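Local coordinates for protein probable ss-1,3-N-acetylglucosaminyltransferase (Staphylococcus aureus subsp. aureus N315, PDB 6H1J) that belongs to glycosyltransferase family 2, pairing a GT-A-type domain with a helical region related to the TarS linker domain, at residues 44-49 and 119-124; 131-136 and 208-213; 159-164 and 213-218; 167-172 and 272-277. One frame throughout, in Å; residues are numbered along the deposited sequence.

Contact 1 (44-49 and 119-124); sequences NQTMKS and ALEDLY. With MG (magnesium ion), chain I.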
# COMPACT_ATOMS: atom_id res chain seq x y z
N ASN B 44 29.27 -48.23 9.46
CA ASN B 44 30.29 -48.29 8.41
C ASN B 44 31.06 -46.96 8.33
O ASN B 44 30.88 -46.19 7.40
CB ASN B 44 29.65 -48.64 7.06
CG ASN B 44 30.66 -48.79 5.93
OD1 ASN B 44 31.75 -49.31 6.13
ND2 ASN B 44 30.29 -48.38 4.73
N GLN B 45 31.90 -46.66 9.32
CA GLN B 45 32.68 -45.40 9.33
C GLN B 45 34.18 -45.73 9.25
O GLN B 45 34.61 -46.76 9.77
CB GLN B 45 32.40 -44.61 10.61
CG GLN B 45 31.03 -43.93 10.63
CD GLN B 45 30.90 -42.82 9.60
OE1 GLN B 45 31.66 -41.84 9.65
NE2 GLN B 45 29.93 -42.96 8.70
N THR B 46 34.96 -44.85 8.61
CA THR B 46 36.43 -44.93 8.64
C THR B 46 36.96 -44.76 10.07
O THR B 46 38.03 -45.31 10.40
CB THR B 46 37.08 -43.93 7.69
OG1 THR B 46 36.61 -42.61 8.03
CG2 THR B 46 36.82 -44.26 6.24
N MET B 47 36.25 -44.00 10.91
CA MET B 47 36.60 -43.88 12.33
C MET B 47 36.55 -45.29 12.97
O MET B 47 35.63 -46.04 12.76
CB MET B 47 35.67 -42.92 13.07
CG MET B 47 36.03 -42.68 14.50
SD MET B 47 35.03 -41.47 15.41
CE MET B 47 35.76 -39.94 14.87
N LYS B 48 37.52 -45.59 13.83
CA LYS B 48 37.59 -46.81 14.58
C LYS B 48 36.28 -46.99 15.37
O LYS B 48 35.86 -46.08 16.06
CB LYS B 48 38.80 -46.72 15.51
CG LYS B 48 39.20 -48.00 16.24
CD LYS B 48 40.39 -47.80 17.17
CE LYS B 48 41.54 -47.05 16.52
N SER B 49 35.69 -48.19 15.32
CA SER B 49 34.35 -48.41 15.86
C SER B 49 34.32 -48.09 17.36
O SER B 49 33.30 -47.72 17.89
CB SER B 49 33.86 -49.83 15.58
OG SER B 49 34.80 -50.76 16.08
N ALA B 119 32.49 -39.36 7.25
CA ALA B 119 31.87 -38.24 7.97
C ALA B 119 32.47 -38.05 9.37
O ALA B 119 32.91 -36.93 9.72
CB ALA B 119 30.37 -38.41 8.07
N LEU B 120 32.43 -39.07 10.22
CA LEU B 120 32.82 -38.86 11.63
C LEU B 120 34.32 -38.54 11.75
O LEU B 120 34.72 -37.57 12.41
CB LEU B 120 32.44 -40.09 12.46
CG LEU B 120 30.95 -40.40 12.59
CD1 LEU B 120 30.69 -41.45 13.66
CD2 LEU B 120 30.11 -39.16 12.86
N GLU B 121 35.15 -39.31 11.05
CA GLU B 121 36.60 -39.12 11.09
C GLU B 121 36.98 -37.72 10.55
O GLU B 121 37.78 -36.99 11.19
CB GLU B 121 37.29 -40.21 10.28
CG GLU B 121 38.75 -39.89 10.06
CD GLU B 121 39.63 -41.07 9.82
OE1 GLU B 121 39.29 -41.89 8.93
OE2 GLU B 121 40.63 -41.19 10.55
N ASP B 122 36.51 -37.39 9.35
CA ASP B 122 36.91 -36.14 8.70
C ASP B 122 36.41 -34.93 9.50
O ASP B 122 37.13 -33.94 9.65
CB ASP B 122 36.46 -36.07 7.24
CG ASP B 122 37.27 -36.93 6.30
OD1 ASP B 122 38.20 -37.61 6.78
OD2 ASP B 122 36.98 -36.92 5.10
N LEU B 123 35.16 -34.99 9.99
CA LEU B 123 34.61 -33.85 10.71
C LEU B 123 35.31 -33.72 12.06
O LEU B 123 35.69 -32.61 12.45
CB LEU B 123 33.09 -33.94 10.87
CG LEU B 123 32.25 -33.37 9.72
CD1 LEU B 123 32.79 -33.77 8.36
CD2 LEU B 123 30.79 -33.76 9.83
N TYR B 124 35.45 -34.83 12.78
CA TYR B 124 36.17 -34.81 14.07
C TYR B 124 37.61 -34.30 13.92
O TYR B 124 38.05 -33.43 14.71
CB TYR B 124 36.22 -36.19 14.73
CG TYR B 124 36.98 -36.18 16.04
CD1 TYR B 124 36.34 -35.85 17.22
CD2 TYR B 124 38.31 -36.59 16.11
CE1 TYR B 124 37.03 -35.85 18.43
CE2 TYR B 124 39.01 -36.58 17.30
CZ TYR B 124 38.36 -36.22 18.47
OH TYR B 124 39.00 -36.27 19.68
MG MG I . 35.37 -48.10 11.46
O HOH W 1 34.58 -41.79 9.66
O HOH W 2 37.71 -48.10 10.93
O HOH W 3 36.49 -49.94 12.92
O HOH W 4 33.42 -48.24 12.33
O HOH W 5 35.47 -50.03 9.81
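The carboxamide of Q45 and the carboxylate of E121 each take a bond across this contact, and a methyl group meets the ring of Y124. OE1 of the Q45 amide accepts the backbone N of L120 at 2.9 Å, in a nearly straight bond (169° at the hydrogen) whose donor is somewhat tilted from the carbonyl plane. The amide's other end is also held, since NE2 bonds to the carbonyls of S41 and H116. The E121 carboxylate is met on its anti side, 25° out of plane, by the hydroxyl of T46, which donates from OG1 to OE1 over 2.9 Å. The Y124 ring is touched obliquely by M47: CE lies 3.8 Å from Y124 CB and 4.1 Å from L120 CB, while the Y124 hydroxyl turns to E104. Methionine suits this site because its chain is long and flexible; straight as far as SD, it bends at the last torsion (chi3 -81°) to lay the methyl against the helix.

One water is gripped by four bonds, donating to Q45 OE1 and T46 OG1 and accepting from M47 N and, at 2.9 Å, from E121 N. On the loop's far side a magnesium ion is bound by Q45 O (2.3 Å), M47 O (2.5 Å) and four waters. The first-turn amides of helix 119-129, which lack partners within the helix, are thus satisfied by a neutral glutamine and a bridging water, and the partial positive charge at the helix start would probably draw the oxygens of both toward these amides.

Contact 2 (131-136 and 208-213); sequences NSDLII and MNSKNY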
# COMPACT_ATOMS: atom_id res chain seq x y z
N ASN B 131 40.41 -26.52 16.76
CA ASN B 131 39.79 -26.24 18.08
C ASN B 131 38.32 -25.84 17.91
O ASN B 131 37.87 -24.88 18.52
CB ASN B 131 40.61 -25.20 18.88
CG ASN B 131 40.19 -25.04 20.34
OD1 ASN B 131 39.67 -25.96 20.97
ND2 ASN B 131 40.41 -23.85 20.91
N SER B 132 37.57 -26.59 17.08
CA SER B 132 36.19 -26.16 16.68
C SER B 132 35.16 -26.57 17.74
O SER B 132 35.19 -27.68 18.22
CB SER B 132 35.79 -26.71 15.35
OG SER B 132 36.74 -26.39 14.37
N ASP B 133 34.23 -25.65 18.02
CA ASP B 133 33.05 -25.94 18.85
C ASP B 133 31.98 -26.60 17.98
O ASP B 133 31.15 -27.41 18.46
CB ASP B 133 32.55 -24.68 19.56
CG ASP B 133 33.63 -24.02 20.40
OD1 ASP B 133 34.14 -24.73 21.31
OD2 ASP B 133 33.97 -22.79 20.12
N LEU B 134 32.01 -26.29 16.68
CA LEU B 134 30.96 -26.71 15.78
C LEU B 134 31.59 -27.02 14.42
O LEU B 134 32.36 -26.23 13.93
CB LEU B 134 29.94 -25.58 15.65
CG LEU B 134 28.76 -25.84 14.71
CD1 LEU B 134 27.94 -27.03 15.19
CD2 LEU B 134 27.91 -24.60 14.55
N ILE B 135 31.28 -28.19 13.86
CA ILE B 135 31.76 -28.57 12.53
C ILE B 135 30.54 -28.94 11.68
O ILE B 135 29.71 -29.78 12.09
CB ILE B 135 32.79 -29.73 12.57
CG1 ILE B 135 33.83 -29.56 13.67
CG2 ILE B 135 33.45 -29.91 11.21
CD1 ILE B 135 33.47 -30.22 14.98
N ILE B 136 30.51 -28.40 10.46
CA ILE B 136 29.39 -28.52 9.57
C ILE B 136 29.90 -29.14 8.25
O ILE B 136 30.74 -28.55 7.57
CB ILE B 136 28.75 -27.14 9.31
CG1 ILE B 136 28.35 -26.43 10.60
CG2 ILE B 136 27.58 -27.31 8.36
CD1 ILE B 136 28.10 -24.96 10.43
N MET B 208 25.72 -18.82 19.87
CA MET B 208 25.82 -17.66 20.72
C MET B 208 26.63 -17.97 21.98
O MET B 208 26.89 -17.07 22.75
CB MET B 208 24.43 -17.15 21.10
CG MET B 208 23.66 -16.61 19.90
SD MET B 208 24.51 -15.20 19.15
CE MET B 208 25.07 -15.81 17.57
N ASN B 209 26.96 -19.24 22.20
CA ASN B 209 27.75 -19.64 23.34
C ASN B 209 29.09 -20.23 22.90
O ASN B 209 29.79 -20.83 23.72
CB ASN B 209 26.98 -20.62 24.23
CG ASN B 209 25.92 -19.94 25.06
OD1 ASN B 209 26.22 -19.24 26.00
ND2 ASN B 209 24.67 -20.11 24.66
N SER B 210 29.47 -20.06 21.62
CA SER B 210 30.74 -20.60 21.13
C SER B 210 31.34 -19.66 20.07
O SER B 210 30.63 -18.85 19.50
CB SER B 210 30.53 -22.00 20.56
OG SER B 210 29.62 -21.95 19.46
N LYS B 211 32.64 -19.79 19.79
CA LYS B 211 33.28 -18.85 18.87
C LYS B 211 33.87 -19.53 17.65
O LYS B 211 34.02 -18.88 16.62
CB LYS B 211 34.36 -18.03 19.58
CG LYS B 211 35.36 -18.84 20.38
CD LYS B 211 36.59 -18.03 20.82
CE LYS B 211 37.26 -18.60 22.05
NZ LYS B 211 38.14 -19.75 21.75
N ASN B 212 34.19 -20.84 17.74
CA ASN B 212 34.96 -21.50 16.71
C ASN B 212 34.07 -22.48 15.92
O ASN B 212 33.63 -23.51 16.44
CB ASN B 212 36.16 -22.22 17.31
CG ASN B 212 37.25 -21.29 17.80
OD1 ASN B 212 37.20 -20.08 17.57
ND2 ASN B 212 38.23 -21.85 18.47
N TYR B 213 33.86 -22.16 14.64
CA TYR B 213 33.02 -22.93 13.76
C TYR B 213 33.86 -23.30 12.52
O TYR B 213 34.62 -22.48 12.04
CB TYR B 213 31.81 -22.10 13.31
CG TYR B 213 31.26 -21.14 14.33
CD1 TYR B 213 30.90 -21.56 15.60
CD2 TYR B 213 31.06 -19.80 14.01
CE1 TYR B 213 30.40 -20.66 16.54
CE2 TYR B 213 30.52 -18.90 14.93
CZ TYR B 213 30.19 -19.33 16.19
OH TYR B 213 29.66 -18.44 17.08
O HOH W 6 41.39 -21.37 18.68
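Backbone amides and one carboxylate carry most of the polar bonding between D133 and N212. The carbonyl of N212 takes two donors: D133 N at 2.7 Å, tilted 23° from the carbonyl plane, and L134 N at 3.2 Å, in that plane. In return OD2 of D133 accepts N212 N at 3.1 Å and K211 N at 3.3 Å, the two arriving from opposite faces of the carboxylate, both on its anti side. Aspartate fits because its short chain, with CG beside its own backbone N (chi1 -56°), carries one oxygen to two successive amides.

The side-chain amide of N212 forms a further bond, ND2 to N131 O at 3.1 Å. The acceptor lies in the amide plane of N212, whereas the donor sits above the carbonyl plane of N131. N131, at positive phi, is the C-prime residue of the Schellman motif ending helix 119-129, a place asparagine tolerates well.

Apolar contacts are few. D133 CB abuts S210 CB at 3.5 Å, and L134 CB reaches CD1 of Y213 at 4.1 Å.

A weak polar contact, CA-H...O from Y213 CA to L134 O at 3.4 Å, accompanies the parallel beta bridge between these two residues.

With two amides on one oxygen, and the ammonium of K211 nearby though not in contact, D133 is probably kept ionised, and the bonds to its OD2 would help to hold the loop that leads into strand 213-216.

Contact 3 (159-164 and 213-218); sequences AKADII and YSIKTD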
# COMPACT_ATOMS: atom_id res chain seq x y z
N ALA B 159 38.14 -23.00 8.10
CA ALA B 159 38.64 -23.45 9.39
C ALA B 159 38.01 -22.66 10.53
O ALA B 159 37.68 -23.23 11.58
CB ALA B 159 40.15 -23.34 9.41
N LYS B 160 37.87 -21.34 10.33
CA LYS B 160 37.30 -20.42 11.28
C LYS B 160 36.20 -19.58 10.60
O LYS B 160 36.47 -18.49 10.08
CB LYS B 160 38.42 -19.49 11.78
CG LYS B 160 39.41 -20.14 12.72
CD LYS B 160 38.89 -20.14 14.15
CE LYS B 160 39.97 -20.46 15.16
NZ LYS B 160 40.16 -21.91 15.28
N ALA B 161 34.96 -20.07 10.64
CA ALA B 161 33.86 -19.52 9.90
C ALA B 161 33.16 -18.44 10.72
O ALA B 161 33.29 -18.39 11.96
CB ALA B 161 32.89 -20.62 9.56
N ASP B 162 32.43 -17.57 10.02
CA ASP B 162 31.70 -16.48 10.63
C ASP B 162 30.21 -16.60 10.23
O ASP B 162 29.90 -16.93 9.07
CB ASP B 162 32.35 -15.16 10.20
CG ASP B 162 33.83 -15.06 10.60
OD1 ASP B 162 34.09 -14.76 11.77
OD2 ASP B 162 34.71 -15.28 9.73
N ILE B 163 29.31 -16.34 11.19
CA ILE B 163 27.88 -16.57 11.03
C ILE B 163 27.38 -15.82 9.79
O ILE B 163 26.64 -16.38 8.97
CB ILE B 163 27.08 -16.17 12.30
CG1 ILE B 163 27.42 -17.08 13.48
CG2 ILE B 163 25.59 -16.13 12.00
CD1 ILE B 163 26.91 -16.59 14.86
N ILE B 164 27.75 -14.55 9.65
CA ILE B 164 27.18 -13.75 8.60
C ILE B 164 27.87 -14.08 7.27
O ILE B 164 27.21 -14.45 6.33
CB ILE B 164 27.21 -12.24 8.95
CG1 ILE B 164 26.25 -11.95 10.10
CG2 ILE B 164 26.88 -11.42 7.71
CD1 ILE B 164 26.45 -10.62 10.79
N TYR B 213 33.86 -22.16 14.64
CA TYR B 213 33.02 -22.93 13.76
C TYR B 213 33.86 -23.30 12.52
O TYR B 213 34.62 -22.48 12.04
CB TYR B 213 31.81 -22.10 13.31
CG TYR B 213 31.26 -21.14 14.33
CD1 TYR B 213 30.90 -21.56 15.60
CD2 TYR B 213 31.06 -19.80 14.01
CE1 TYR B 213 30.40 -20.66 16.54
CE2 TYR B 213 30.52 -18.90 14.93
CZ TYR B 213 30.19 -19.33 16.19
OH TYR B 213 29.66 -18.44 17.08
N SER B 214 33.65 -24.50 11.99
CA SER B 214 34.35 -24.99 10.81
C SER B 214 33.34 -25.57 9.84
O SER B 214 32.32 -26.12 10.25
CB SER B 214 35.36 -26.05 11.19
OG SER B 214 36.30 -25.52 12.10
N ILE B 215 33.68 -25.49 8.55
CA ILE B 215 32.85 -25.98 7.47
C ILE B 215 33.76 -26.83 6.59
O ILE B 215 34.81 -26.38 6.25
CB ILE B 215 32.22 -24.82 6.66
CG1 ILE B 215 31.34 -23.93 7.53
CG2 ILE B 215 31.46 -25.36 5.44
CD1 ILE B 215 31.07 -22.58 6.90
N LYS B 216 33.33 -28.06 6.30
CA LYS B 216 34.08 -29.01 5.47
C LYS B 216 33.21 -29.39 4.26
O LYS B 216 32.03 -29.73 4.44
CB LYS B 216 34.47 -30.20 6.35
CG LYS B 216 35.53 -31.14 5.80
CD LYS B 216 36.95 -30.70 6.02
CE LYS B 216 37.94 -31.83 6.10
NZ LYS B 216 38.16 -32.46 4.78
N THR B 217 33.78 -29.38 3.06
CA THR B 217 33.02 -29.55 1.79
C THR B 217 33.66 -30.57 0.84
O THR B 217 33.28 -30.66 -0.32
CB THR B 217 32.91 -28.19 1.06
OG1 THR B 217 34.22 -27.73 0.70
CG2 THR B 217 32.20 -27.18 1.92
N ASP B 218 34.60 -31.39 1.33
CA ASP B 218 35.33 -32.31 0.45
C ASP B 218 34.44 -33.45 -0.05
O ASP B 218 34.66 -33.97 -1.14
CB ASP B 218 36.59 -32.83 1.14
CG ASP B 218 37.65 -31.75 1.35
OD1 ASP B 218 37.71 -30.80 0.54
OD2 ASP B 218 38.42 -31.90 2.30
O HOH W 7 34.74 -19.37 14.01
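Y213 meets A161 and I163 along the length of its side chain. Its CB faces the methyl of A161 at 4.2 Å. Farther out, CD2 comes within 3.3 Å of A161 O, and CE2 packs against CG1 of I163 at 3.9 Å, both loop atoms approaching the ring obliquely. At the tip, OH lies near CD1 of I163, while its polar partners are elsewhere: the carbonyls of S210 and L207, both within reach of its one proton, and the hydroxyl of Y261. I163 points CG1 this way by setting it beside its own backbone N (chi1 -66°).

The loop crosses the start of the strand. A161 N gives a nearly straight bond to Y213 O at 2.8 Å (170° at the hydrogen), and a water bridges the same two residues, accepting from Y213 N and donating to A161 O. The loop is thus fastened to strand 213-216, whose backbone also bonds to strand 134-142 in the sheet of this GT-A-clan protein.

Strand alternation puts Y213 and I215 on one face and S214 on the other. A161 is small enough to sit close to this strand, its CB touching I215 CD1 at 3.8 Å. On the other face, the compact hydroxyl of S214 donates from OG to A159 O over 2.7 Å, with the donor tilted from the carbonyl plane, and the same OG is also hydrogen-bonded to S132 OG.

Contact 4 (167-172 and 272-277); sequences SIFYAL and GKYTTR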
# COMPACT_ATOMS: atom_id res chain seq x y z
N SER B 167 27.07 -17.54 5.88
CA SER B 167 25.65 -17.85 5.61
C SER B 167 25.11 -18.91 6.57
O SER B 167 24.25 -19.69 6.19
CB SER B 167 25.44 -18.31 4.20
OG SER B 167 25.74 -17.26 3.31
N ILE B 168 25.58 -18.90 7.82
CA ILE B 168 25.20 -19.90 8.75
C ILE B 168 23.72 -19.76 9.15
O ILE B 168 23.07 -20.79 9.48
CB ILE B 168 26.16 -19.94 9.95
CG1 ILE B 168 27.60 -20.21 9.47
CG2 ILE B 168 25.68 -20.97 10.96
CD1 ILE B 168 28.64 -20.40 10.59
N PHE B 169 23.13 -18.56 9.01
CA PHE B 169 21.74 -18.37 9.39
C PHE B 169 20.82 -19.08 8.41
O PHE B 169 19.64 -19.22 8.70
CB PHE B 169 21.35 -16.88 9.44
CG PHE B 169 21.71 -16.15 10.70
CD1 PHE B 169 21.68 -16.77 11.94
CD2 PHE B 169 22.13 -14.82 10.63
CE1 PHE B 169 21.98 -16.06 13.09
CE2 PHE B 169 22.43 -14.11 11.79
CZ PHE B 169 22.34 -14.72 13.01
N TYR B 170 21.35 -19.42 7.22
CA TYR B 170 20.65 -20.13 6.17
C TYR B 170 20.88 -21.65 6.26
O TYR B 170 20.41 -22.38 5.38
CB TYR B 170 21.07 -19.54 4.82
CG TYR B 170 20.62 -18.11 4.68
CD1 TYR B 170 21.41 -17.07 5.14
CD2 TYR B 170 19.37 -17.79 4.14
CE1 TYR B 170 20.97 -15.76 5.09
CE2 TYR B 170 18.95 -16.48 4.03
CZ TYR B 170 19.74 -15.46 4.52
OH TYR B 170 19.31 -14.15 4.45
N ALA B 171 21.57 -22.12 7.30
CA ALA B 171 21.82 -23.56 7.49
C ALA B 171 21.70 -23.94 8.97
O ALA B 171 22.61 -24.54 9.51
CB ALA B 171 23.19 -23.90 6.95
N LEU B 172 20.59 -23.63 9.63
CA LEU B 172 20.54 -23.79 11.10
C LEU B 172 19.99 -25.15 11.59
O LEU B 172 19.72 -25.28 12.80
CB LEU B 172 19.66 -22.67 11.66
CG LEU B 172 20.25 -21.25 11.54
CD1 LEU B 172 19.21 -20.22 11.94
CD2 LEU B 172 21.50 -21.11 12.36
N GLY B 272 19.69 -8.16 12.70
CA GLY B 272 19.20 -7.71 11.41
C GLY B 272 19.41 -8.74 10.31
O GLY B 272 18.61 -8.82 9.38
N LYS B 273 20.52 -9.47 10.36
CA LYS B 273 20.82 -10.48 9.34
C LYS B 273 19.88 -11.68 9.51
O LYS B 273 19.48 -12.32 8.51
CB LYS B 273 22.30 -10.90 9.41
CG LYS B 273 23.25 -9.78 9.06
CD LYS B 273 23.04 -9.30 7.67
CE LYS B 273 24.00 -8.20 7.30
NZ LYS B 273 23.99 -8.01 5.84
N TYR B 274 19.50 -11.96 10.76
CA TYR B 274 18.53 -12.97 11.04
C TYR B 274 17.14 -12.50 10.56
O TYR B 274 16.41 -13.27 9.96
CB TYR B 274 18.49 -13.38 12.52
CG TYR B 274 17.50 -14.50 12.69
CD1 TYR B 274 17.83 -15.79 12.31
CD2 TYR B 274 16.20 -14.26 13.09
CE1 TYR B 274 16.89 -16.81 12.33
CE2 TYR B 274 15.25 -15.27 13.14
CZ TYR B 274 15.59 -16.55 12.74
OH TYR B 274 14.66 -17.55 12.76
N THR B 275 16.75 -11.27 10.90
CA THR B 275 15.50 -10.68 10.40
C THR B 275 15.41 -10.88 8.87
O THR B 275 14.36 -11.30 8.34
CB THR B 275 15.37 -9.19 10.72
OG1 THR B 275 15.33 -9.01 12.13
CG2 THR B 275 14.09 -8.61 10.14
N THR B 276 16.52 -10.57 8.19
CA THR B 276 16.58 -10.73 6.71
C THR B 276 16.30 -12.19 6.36
O THR B 276 15.48 -12.43 5.45
CB THR B 276 17.94 -10.29 6.16
OG1 THR B 276 18.11 -8.90 6.45
CG2 THR B 276 18.08 -10.53 4.68
N ARG B 277 16.97 -13.12 7.06
CA ARG B 277 16.77 -14.57 6.82
C ARG B 277 15.29 -14.91 7.05
O ARG B 277 14.72 -15.63 6.21
CB ARG B 277 17.69 -15.39 7.73
CG ARG B 277 17.03 -16.59 8.38
CD ARG B 277 16.71 -17.70 7.39
NE ARG B 277 16.32 -18.93 8.06
CZ ARG B 277 15.07 -19.27 8.35
NH1 ARG B 277 14.49 -20.26 7.70
NH2 ARG B 277 14.41 -18.62 9.29
O HOH W 8 20.75 -12.53 6.25
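F169 and Y170 from the 3-10 segment and R277 from the helix have the most area buried. The F169 ring presents a face to Y274: CB of Y274 stands 4.2 Å from the ring centroid as a CH-pi contact, and the edge of the Y274 ring turns toward the same phenylalanine in a T-shaped pair, with centroids 5.6 Å apart and planes at 77°. Y274 sets CG anti to its backbone N (chi1 -177°), which sends the ring edge toward F169. At the rim of F169, near its plane, K273 CB touches CE2 at 4.0 Å. A phenylalanine suits the spot, having a wide apolar face and no polar tip to satisfy.

Y170 and R277 lie alongside each other, pointing opposite ways. CB of R277 lies over a face of the tyrosine ring, 4.2 Å from its centroid, so the aliphatic base of the arginine makes the CH-pi contact; farther along, NE reaches F169 O in a long, weak bond of 3.4 Å. The hydroxyl of Y170 carries the polar work: it bonds to NH1 of R280 and, through OH at 2.8 Å, to a water that donates to K273 O, giving that helix carbonyl a second partner besides R277 N.

L172 adds an apolar touch, its CD1 meeting the edge of the Y274 ring at CE1. Through F169 and Y170 the short 3-10 segment 168-170, with L172 just after it, packs against helix 264-281, joining the family 2 part of the chain to the TarS-linker-type part. Helix 198-207 flanks them through I204 and Q200, and helix 244-256 brings Y252 edge-to-face with Y274.

In the fold
Contact 1 closes before the others open along the chain, whereas contacts 2, 3 and 4 cross one another, their segments alternating. Contacts 2 and 3 have centres about 9 Å apart, share Y213 and meet on neighbouring strands 134-142 and 213-216 of the mixed sheet. The centre of contact 1 is about 19 Å from each of theirs; it touches both through helix 119-129, which strand 134-142 follows. Contact 4, its centre about 15 Å from contact 3, touches it where I163 O meets I168 N, but stays some 12 Å from contact 1 at nearest atoms. They form a connected path from the magnesium-bearing loop through the sheet to helix 264-281, tying the GT-A-type part to the linker-type helices.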